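Local coordinates for protein TagI restriction endonuclease (Thermocrispum agreste, PDB 6GHS) that probably recognises modified cytosines in DNA through its SRA domain and cleaves the DNA with an HNH nuclease domain, at residues 124-136 with 146-160. Residues are numbered along the deposited sequence; the frame is centred on the assembly and turned at random.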
ATOM      1  N   TYR A 124      -4.008  11.193 -25.634  1.00 48.97           N
ATOM      2  CA  TYR A 124      -3.784  11.161 -24.195  1.00 48.38           C
ATOM      3  C   TYR A 124      -4.597  10.007 -23.599  1.00 49.42           C
ATOM      4  O   TYR A 124      -5.821  10.061 -23.614  1.00 54.99           O
ATOM      5  CB  TYR A 124      -4.181  12.499 -23.562  1.00 46.93           C
ATOM      6  CG  TYR A 124      -4.298  12.455 -22.047  1.00 47.73           C
ATOM      7  CD1 TYR A 124      -3.264  11.945 -21.254  1.00 47.35           C
ATOM      8  CD2 TYR A 124      -5.437  12.921 -21.407  1.00 47.99           C
ATOM      9  CE1 TYR A 124      -3.373  11.894 -19.875  1.00 46.22           C
ATOM     10  CE2 TYR A 124      -5.551  12.875 -20.029  1.00 48.47           C
ATOM     11  CZ  TYR A 124      -4.518  12.366 -19.268  1.00 47.03           C
ATOM     12  OH  TYR A 124      -4.646  12.332 -17.900  1.00 46.18           O
ATOM     13  N   ASP A 125      -3.925   8.983 -23.062  1.00 47.37           N
ATOM     14  CA  ASP A 125      -4.597   7.786 -22.524  1.00 46.52           C
ATOM     15  C   ASP A 125      -4.750   7.749 -20.999  1.00 46.49           C
ATOM     16  O   ASP A 125      -4.828   6.674 -20.408  1.00 45.84           O
ATOM     17  CB  ASP A 125      -3.872   6.522 -23.004  1.00 47.64           C
ATOM     18  CG  ASP A 125      -3.985   6.323 -24.495  1.00 49.28           C
ATOM     19  OD1 ASP A 125      -4.304   7.299 -25.201  1.00 52.65           O
ATOM     20  OD2 ASP A 125      -3.758   5.192 -24.972  1.00 47.78           O
ATOM     21  N   GLY A 126      -4.840   8.910 -20.360  1.00 48.78           N
ATOM     22  CA  GLY A 126      -5.069   8.977 -18.906  1.00 51.36           C
ATOM     23  C   GLY A 126      -3.889   8.674 -17.988  1.00 50.87           C
ATOM     24  O   GLY A 126      -2.757   8.509 -18.432  1.00 55.91           O
ATOM     25  N   LEU A 127      -4.183   8.577 -16.696  1.00 47.19           N
ATOM     26  CA  LEU A 127      -3.164   8.447 -15.663  1.00 44.00           C
ATOM     27  C   LEU A 127      -2.774   6.989 -15.380  1.00 42.07           C
ATOM     28  O   LEU A 127      -3.624   6.096 -15.312  1.00 40.77           O
ATOM     29  CB  LEU A 127      -3.664   9.084 -14.369  1.00 44.69           C
ATOM     30  CG  LEU A 127      -4.248  10.499 -14.420  1.00 44.89           C
ATOM     31  CD1 LEU A 127      -4.932  10.827 -13.101  1.00 45.02           C
ATOM     32  CD2 LEU A 127      -3.188  11.541 -14.742  1.00 45.28           C
ATOM     33  N   TYR A 128      -1.472   6.774 -15.216  1.00 41.53           N
ATOM     34  CA  TYR A 128      -0.905   5.509 -14.755  1.00 41.34           C
ATOM     35  C   TYR A 128      -0.087   5.741 -13.485  1.00 42.27           C
ATOM     36  O   TYR A 128       0.344   6.866 -13.191  1.00 41.68           O
ATOM     37  CB  TYR A 128      -0.003   4.904 -15.818  1.00 40.79           C
ATOM     38  CG  TYR A 128      -0.725   4.333 -17.013  1.00 40.92           C
ATOM     39  CD1 TYR A 128      -1.568   5.124 -17.805  1.00 40.04           C
ATOM     40  CD2 TYR A 128      -0.541   3.000 -17.380  1.00 40.98           C
ATOM     41  CE1 TYR A 128      -2.214   4.599 -18.908  1.00 41.02           C
ATOM     42  CE2 TYR A 128      -1.187   2.464 -18.484  1.00 41.79           C
ATOM     43  CZ  TYR A 128      -2.024   3.264 -19.245  1.00 42.02           C
ATOM     44  OH  TYR A 128      -2.673   2.735 -20.342  1.00 44.16           O
ATOM     45  N   LYS A 129       0.119   4.655 -12.748  1.00 43.71           N
ATOM     46  CA  LYS A 129       0.843   4.650 -11.483  1.00 45.41           C
ATOM     47  C   LYS A 129       2.154   3.957 -11.782  1.00 43.82           C
ATOM     48  O   LYS A 129       2.169   2.977 -12.517  1.00 44.26           O
ATOM     49  CB  LYS A 129       0.037   3.850 -10.467  1.00 50.73           C
ATOM     50  CG  LYS A 129       0.619   3.681  -9.067  1.00 57.47           C
ATOM     51  CD  LYS A 129      -0.210   2.637  -8.296  1.00 63.99           C
ATOM     52  CE  LYS A 129       0.260   2.389  -6.866  1.00 67.30           C
ATOM     53  NZ  LYS A 129      -0.014   3.554  -5.979  1.00 70.42           N
ATOM     54  N   VAL A 130       3.258   4.473 -11.254  1.00 42.37           N
ATOM     55  CA  VAL A 130       4.559   3.812 -11.400  1.00 40.89           C
ATOM     56  C   VAL A 130       4.687   2.881 -10.198  1.00 40.04           C
ATOM     57  O   VAL A 130       4.503   3.310  -9.053  1.00 40.41           O
ATOM     58  CB  VAL A 130       5.728   4.814 -11.421  1.00 40.78           C
ATOM     59  CG1 VAL A 130       7.034   4.098 -11.742  1.00 40.42           C
ATOM     60  CG2 VAL A 130       5.457   5.925 -12.430  1.00 40.82           C
ATOM     61  N   VAL A 131       4.994   1.616 -10.456  1.00 37.51           N
ATOM     62  CA  VAL A 131       4.969   0.589  -9.417  1.00 36.46           C
ATOM     63  C   VAL A 131       6.363   0.103  -9.021  1.00 36.18           C
ATOM     64  O   VAL A 131       6.637  -0.074  -7.832  1.00 36.15           O
ATOM     65  CB  VAL A 131       4.068  -0.583  -9.846  1.00 35.78           C
ATOM     66  CG1 VAL A 131       4.215  -1.773  -8.897  1.00 37.16           C
ATOM     67  CG2 VAL A 131       2.618  -0.116  -9.910  1.00 34.64           C
ATOM     68  N   ALA A 132       7.229  -0.132  -9.999  1.00 36.76           N
ATOM     69  CA  ALA A 132       8.594  -0.570  -9.713  1.00 37.98           C
ATOM     70  C   ALA A 132       9.547  -0.066 -10.759  1.00 37.16           C
ATOM     71  O   ALA A 132       9.115   0.378 -11.820  1.00 37.53           O
ATOM     72  CB  ALA A 132       8.655  -2.086  -9.658  1.00 40.44           C
ATOM     73  N   HIS A 133      10.841  -0.142 -10.454  1.00 36.17           N
ATOM     74  CA  HIS A 133      11.885   0.178 -11.423  1.00 36.09           C
ATOM     75  C   HIS A 133      13.103  -0.717 -11.267  1.00 36.82           C
ATOM     76  O   HIS A 133      13.357  -1.251 -10.203  1.00 40.57           O
ATOM     77  CB  HIS A 133      12.305   1.630 -11.284  1.00 34.60           C
ATOM     78  CG  HIS A 133      13.024   1.918 -10.011  1.00 34.42           C
ATOM     79  ND1 HIS A 133      12.394   2.446  -8.907  1.00 35.42           N
ATOM     80  CD2 HIS A 133      14.317   1.732  -9.654  1.00 34.23           C
ATOM     81  CE1 HIS A 133      13.272   2.589  -7.928  1.00 35.45           C
ATOM     82  NE2 HIS A 133      14.447   2.166  -8.358  1.00 35.10           N
ATOM     83  N   TRP A 134      13.861  -0.865 -12.339  1.00 37.23           N
ATOM     84  CA  TRP A 134      15.049  -1.707 -12.324  1.00 38.44           C
ATOM     85  C   TRP A 134      15.971  -1.317 -13.455  1.00 39.01           C
ATOM     86  O   TRP A 134      15.643  -0.444 -14.261  1.00 38.19           O
ATOM     87  CB  TRP A 134      14.651  -3.174 -12.487  1.00 39.38           C
ATOM     88  CG  TRP A 134      13.886  -3.400 -13.734  1.00 40.40           C
ATOM     89  CD1 TRP A 134      14.385  -3.709 -14.968  1.00 40.16           C
ATOM     90  CD2 TRP A 134      12.474  -3.288 -13.887  1.00 41.50           C
ATOM     91  NE1 TRP A 134      13.363  -3.813 -15.878  1.00 39.65           N
ATOM     92  CE2 TRP A 134      12.180  -3.560 -15.240  1.00 40.19           C
ATOM     93  CE3 TRP A 134      11.424  -2.991 -13.007  1.00 41.70           C
ATOM     94  CZ2 TRP A 134      10.884  -3.543 -15.736  1.00 41.16           C
ATOM     95  CZ3 TRP A 134      10.132  -2.972 -13.500  1.00 42.44           C
ATOM     96  CH2 TRP A 134       9.871  -3.246 -14.856  1.00 42.18           C
ATOM     97  N   PHE A 135      17.124  -1.979 -13.505  1.00 41.00           N
ATOM     98  CA  PHE A 135      18.033  -1.893 -14.640  1.00 41.05           C
ATOM     99  C   PHE A 135      18.109  -3.232 -15.332  1.00 42.63           C
ATOM    100  O   PHE A 135      18.038  -4.280 -14.680  1.00 42.61           O
ATOM    101  CB  PHE A 135      19.406  -1.430 -14.194  1.00 39.80           C
ATOM    102  CG  PHE A 135      19.431   0.009 -13.820  1.00 40.41           C
ATOM    103  CD1 PHE A 135      18.909   0.427 -12.602  1.00 41.78           C
ATOM    104  CD2 PHE A 135      19.917   0.959 -14.699  1.00 40.37           C
ATOM    105  CE1 PHE A 135      18.905   1.767 -12.254  1.00 41.89           C
ATOM    106  CE2 PHE A 135      19.917   2.297 -14.356  1.00 40.89           C
ATOM    107  CZ  PHE A 135      19.410   2.704 -13.134  1.00 41.21           C
ATOM    108  N   ALA A 136      18.209  -3.183 -16.658  1.00 44.02           N
ATOM    109  CA  ALA A 136      18.386  -4.380 -17.477  1.00 46.45           C
ATOM    110  C   ALA A 136      19.385  -4.070 -18.580  1.00 47.65           C
ATOM    111  O   ALA A 136      19.869  -2.943 -18.684  1.00 48.50           O
ATOM    112  CB  ALA A 136      17.052  -4.835 -18.060  1.00 46.83           C
ATOM    113  N   VAL A 146      20.167  -0.198 -19.240  1.00 41.90           N
ATOM    114  CA  VAL A 146      19.117   0.818 -19.271  1.00 40.98           C
ATOM    115  C   VAL A 146      18.238   0.705 -18.037  1.00 38.75           C
ATOM    116  O   VAL A 146      18.121  -0.365 -17.433  1.00 38.31           O
ATOM    117  CB  VAL A 146      18.221   0.721 -20.523  1.00 42.59           C
ATOM    118  CG1 VAL A 146      18.998   1.166 -21.748  1.00 43.64           C
ATOM    119  CG2 VAL A 146      17.642  -0.687 -20.712  1.00 42.50           C
ATOM    120  N   CYS A 147      17.611   1.824 -17.707  1.00 36.18           N
ATOM    121  CA  CYS A 147      16.667   1.928 -16.620  1.00 35.52           C
ATOM    122  C   CYS A 147      15.267   1.595 -17.125  1.00 33.38           C
ATOM    123  O   CYS A 147      14.918   1.989 -18.220  1.00 34.34           O
ATOM    124  CB  CYS A 147      16.698   3.356 -16.110  1.00 36.78           C
ATOM    125  SG  CYS A 147      15.892   3.520 -14.525  1.00 40.06           S
ATOM    126  N   GLN A 148      14.462   0.893 -16.339  1.00 32.20           N
ATOM    127  CA  GLN A 148      13.099   0.548 -16.762  1.00 32.54           C
ATOM    128  C   GLN A 148      12.068   0.698 -15.654  1.00 33.15           C
ATOM    129  O   GLN A 148      12.379   0.578 -14.479  1.00 34.38           O
ATOM    130  CB  GLN A 148      13.054  -0.872 -17.312  1.00 32.57           C
ATOM    131  CG  GLN A 148      13.332  -0.952 -18.798  1.00 33.10           C
ATOM    132  CD  GLN A 148      13.236  -2.365 -19.342  1.00 33.53           C
ATOM    133  OE1 GLN A 148      13.640  -3.333 -18.688  1.00 33.68           O
ATOM    134  NE2 GLN A 148      12.703  -2.491 -20.549  1.00 34.31           N
ATOM    135  N   PHE A 149      10.833   0.955 -16.053  1.00 33.25           N
ATOM    136  CA  PHE A 149       9.753   1.232 -15.122  1.00 33.56           C
ATOM    137  C   PHE A 149       8.557   0.359 -15.473  1.00 35.05           C
ATOM    138  O   PHE A 149       8.352   0.017 -16.634  1.00 32.34           O
ATOM    139  CB  PHE A 149       9.379   2.721 -15.173  1.00 32.37           C
ATOM    140  CG  PHE A 149      10.538   3.638 -14.907  1.00 31.71           C
ATOM    141  CD1 PHE A 149      11.391   4.013 -15.933  1.00 30.89           C
ATOM    142  CD2 PHE A 149      10.798   4.106 -13.617  1.00 31.18           C
ATOM    143  CE1 PHE A 149      12.470   4.843 -15.679  1.00 30.83           C
ATOM    144  CE2 PHE A 149      11.880   4.932 -13.358  1.00 30.01           C
ATOM    145  CZ  PHE A 149      12.712   5.305 -14.389  1.00 30.21           C
ATOM    146  N   GLN A 150       7.789  -0.009 -14.452  1.00 38.53           N
ATOM    147  CA  GLN A 150       6.510  -0.667 -14.635  1.00 42.12           C
ATOM    148  C   GLN A 150       5.378   0.314 -14.307  1.00 43.06           C
ATOM    149  O   GLN A 150       5.314   0.841 -13.189  1.00 42.78           O
ATOM    150  CB  GLN A 150       6.432  -1.882 -13.732  1.00 45.51           C
ATOM    151  CG  GLN A 150       5.288  -2.820 -14.080  1.00 48.24           C
ATOM    152  CD  GLN A 150       5.155  -3.954 -13.090  1.00 50.62           C
ATOM    153  OE1 GLN A 150       5.492  -3.810 -11.913  1.00 52.85           O
ATOM    154  NE2 GLN A 150       4.660  -5.091 -13.561  1.00 53.49           N
ATOM    155  N   LEU A 151       4.500   0.563 -15.285  1.00 44.38           N
ATOM    156  CA  LEU A 151       3.351   1.470 -15.105  1.00 44.93           C
ATOM    157  C   LEU A 151       2.028   0.717 -15.248  1.00 44.83           C
ATOM    158  O   LEU A 151       1.882  -0.110 -16.137  1.00 42.58           O
ATOM    159  CB  LEU A 151       3.409   2.648 -16.082  1.00 44.41           C
ATOM    160  CG  LEU A 151       4.547   3.641 -15.810  1.00 43.88           C
ATOM    161  CD1 LEU A 151       5.835   3.194 -16.475  1.00 44.50           C
ATOM    162  CD2 LEU A 151       4.205   5.042 -16.280  1.00 44.25           C
ATOM    163  N   VAL A 152       1.087   1.013 -14.351  1.00 47.58           N
ATOM    164  CA  VAL A 152      -0.216   0.337 -14.261  1.00 49.21           C
ATOM    165  C   VAL A 152      -1.308   1.394 -14.312  1.00 49.91           C
ATOM    166  O   VAL A 152      -1.212   2.416 -13.626  1.00 50.16           O
ATOM    167  CB  VAL A 152      -0.375  -0.429 -12.927  1.00 50.07           C
ATOM    168  CG1 VAL A 152      -1.787  -1.006 -12.791  1.00 53.06           C
ATOM    169  CG2 VAL A 152       0.663  -1.535 -12.812  1.00 49.99           C
ATOM    170  N   LYS A 153      -2.359   1.140 -15.082  1.00 49.75           N
ATOM    171  CA  LYS A 153      -3.404   2.134 -15.214  1.00 51.19           C
ATOM    172  C   LYS A 153      -4.183   2.312 -13.923  1.00 50.48           C
ATOM    173  O   LYS A 153      -4.643   1.351 -13.318  1.00 48.46           O
ATOM    174  CB  LYS A 153      -4.370   1.820 -16.342  1.00 52.95           C
ATOM    175  CG  LYS A 153      -5.387   2.938 -16.519  1.00 54.82           C
ATOM    176  CD  LYS A 153      -5.889   3.008 -17.935  1.00 57.18           C
ATOM    177  CE  LYS A 153      -6.756   4.231 -18.121  1.00 59.76           C
ATOM    178  NZ  LYS A 153      -7.184   4.247 -19.542  1.00 63.42           N
ATOM    179  N   ILE A 154      -4.312   3.568 -13.528  1.00 52.57           N
ATOM    180  CA  ILE A 154      -5.168   3.960 -12.441  1.00 54.85           C
ATOM    181  C   ILE A 154      -6.582   4.008 -12.993  1.00 61.56           C
ATOM    182  O   ILE A 154      -6.861   4.801 -13.894  1.00 63.59           O
ATOM    183  CB  ILE A 154      -4.747   5.334 -11.918  1.00 53.01           C
ATOM    184  CG1 ILE A 154      -3.408   5.204 -11.204  1.00 53.39           C
ATOM    185  CG2 ILE A 154      -5.795   5.920 -10.982  1.00 54.05           C
ATOM    186  CD1 ILE A 154      -2.649   6.507 -11.130  1.00 55.67           C
ATOM    187  N   TYR A 155      -7.456   3.152 -12.464  1.00 69.63           N
ATOM    188  CA  TYR A 155      -8.878   3.160 -12.821  1.00 76.04           C
ATOM    189  C   TYR A 155      -9.728   3.908 -11.804  1.00 82.22           C
ATOM    190  O   TYR A 155     -10.605   4.679 -12.190  1.00 84.58           O
ATOM    191  CB  TYR A 155      -9.401   1.733 -13.048  1.00 76.04           C
ATOM    192  CG  TYR A 155      -9.161   1.271 -14.467  1.00 77.24           C
ATOM    193  CD1 TYR A 155      -9.685   1.999 -15.546  1.00 78.52           C
ATOM    194  CD2 TYR A 155      -8.401   0.125 -14.744  1.00 78.06           C
ATOM    195  CE1 TYR A 155      -9.465   1.600 -16.858  1.00 82.06           C
ATOM    196  CE2 TYR A 155      -8.177  -0.288 -16.057  1.00 78.58           C
ATOM    197  CZ  TYR A 155      -8.712   0.453 -17.112  1.00 81.73           C
ATOM    198  OH  TYR A 155      -8.507   0.076 -18.422  1.00 79.01           O
ATOM    199  N   ASP A 156      -9.471   3.683 -10.520  1.00 88.10           N
ATOM    200  CA  ASP A 156     -10.066   4.487  -9.454  1.00 94.34           C
ATOM    201  C   ASP A 156      -8.940   5.152  -8.661  1.00 94.19           C
ATOM    202  O   ASP A 156      -8.007   4.474  -8.231  1.00 93.02           O
ATOM    203  CB  ASP A 156     -10.929   3.605  -8.548  1.00102.03           C
ATOM    204  CG  ASP A 156     -11.717   4.407  -7.515  1.00107.46           C
ATOM    205  OD1 ASP A 156     -12.255   5.489  -7.847  1.00111.43           O
ATOM    206  OD2 ASP A 156     -11.802   3.941  -6.360  1.00113.31           O
ATOM    207  N   GLN A 157      -9.035   6.469  -8.466  1.00 97.24           N
ATOM    208  CA  GLN A 157      -7.959   7.256  -7.832  1.00 99.34           C
ATOM    209  C   GLN A 157      -7.863   7.109  -6.305  1.00106.66           C
ATOM    210  O   GLN A 157      -6.768   7.211  -5.739  1.00103.65           O
ATOM    211  CB  GLN A 157      -8.090   8.730  -8.208  1.00 94.18           C
ATOM    212  CG  GLN A 157      -7.953   8.950  -9.702  1.00 92.54           C
ATOM    213  CD  GLN A 157      -7.877  10.407 -10.087  1.00 93.78           C
ATOM    214  OE1 GLN A 157      -7.608  11.278  -9.256  1.00 96.74           O
ATOM    215  NE2 GLN A 157      -8.109  10.681 -11.362  1.00 93.07           N
ATOM    216  N   VAL A 158      -8.996   6.874  -5.646  1.00117.89           N
ATOM    217  CA  VAL A 158      -9.025   6.618  -4.194  1.00122.19           C
ATOM    218  C   VAL A 158      -8.528   5.185  -3.881  1.00117.26           C
ATOM    219  O   VAL A 158      -7.935   4.947  -2.828  1.00114.80           O
ATOM    220  CB  VAL A 158     -10.440   6.875  -3.589  1.00127.93           C
ATOM    221  CG1 VAL A 158     -10.442   6.647  -2.076  1.00125.77           C
ATOM    222  CG2 VAL A 158     -10.928   8.291  -3.917  1.00127.21           C
ATOM    223  N   ALA A 159      -8.764   4.248  -4.800  1.00114.28           N
ATOM    224  CA  ALA A 159      -8.336   2.852  -4.643  1.00110.69           C
ATOM    225  C   ALA A 159      -6.809   2.670  -4.647  1.00108.46           C
ATOM    226  O   ALA A 159      -6.271   2.034  -3.739  1.00100.99           O
ATOM    227  CB  ALA A 159      -8.972   1.980  -5.726  1.00110.66           C
ATOM    228  N   ALA A 160      -6.125   3.229  -5.655  1.00109.60           N
ATOM    229  CA  ALA A 160      -4.666   3.019  -5.857  1.00102.88           C
ATOM    230  C   ALA A 160      -3.748   3.880  -4.970  1.00 97.62           C
ATOM    231  O   ALA A 160      -2.531   3.675  -4.982  1.00 94.80           O
ATOM    232  CB  ALA A 160      -4.291   3.199  -7.325  1.00 97.70           C
TER
HETATM  233  O   HOH W   1      -6.785   6.590 -15.842  1.00 40.99           O
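Trp134 and Gln148 are joined three times over in this antiparallel beta hairpin of the SRA domain. Their backbones exchange a pair of hydrogen bonds, and the indole NE1 donates to Gln148 OE1 at 2.9 Å, a bent bond (146° at the hydrogen). With chi1 at 58°, Trp134 CG sits between its own N and carbonyl carbon, which lays the indole across the neighbouring strand with one face on Gln148 CB; Gln150 CB meets its edge. OE1 also accepts from Lys236 NZ of the second subunit. With a leucine here in place of Trp134, Gln148 OE1 would probably be left to that lysine alone, and a gap would be likely to open beside Gln148 CB and Gln150 CB. Similar backbone pairs join Ala136 to Val146 and Lys129 to Val152. Between them Val131 and Ala132 together face Gln150 in a classic beta bulge: Val131 N donates to Gln150 O (2.9 Å) and Gln150 N to Ala132 O, as Val131, with its helix-like psi of -44°, adds one residue to its strand. Just past the end of strand 145-153, Ile154 N donates to Leu127 O (3.2 Å), which also accepts from a water that donates to Ile154 O as well. Lys129 NZ reaches Ala160 O at 2.7 Å. The aliphatic part of Lys153 covers a face of the Tyr128 ring, CB standing 4.0 Å from its centroid, while NZ forms a salt bridge with Glu15 and Tyr128 OH bonds to Gly62 O. On the opposite face from Trp134, Cys147 SG lies over the Phe135 ring, and His133 bonds to Gln98 and Asp220. Strand 64-68 flanks strand 145-153, strand 104-109 pairs with strand 122-137, and helix 89-100 packs against Val130, His133 and Phe149.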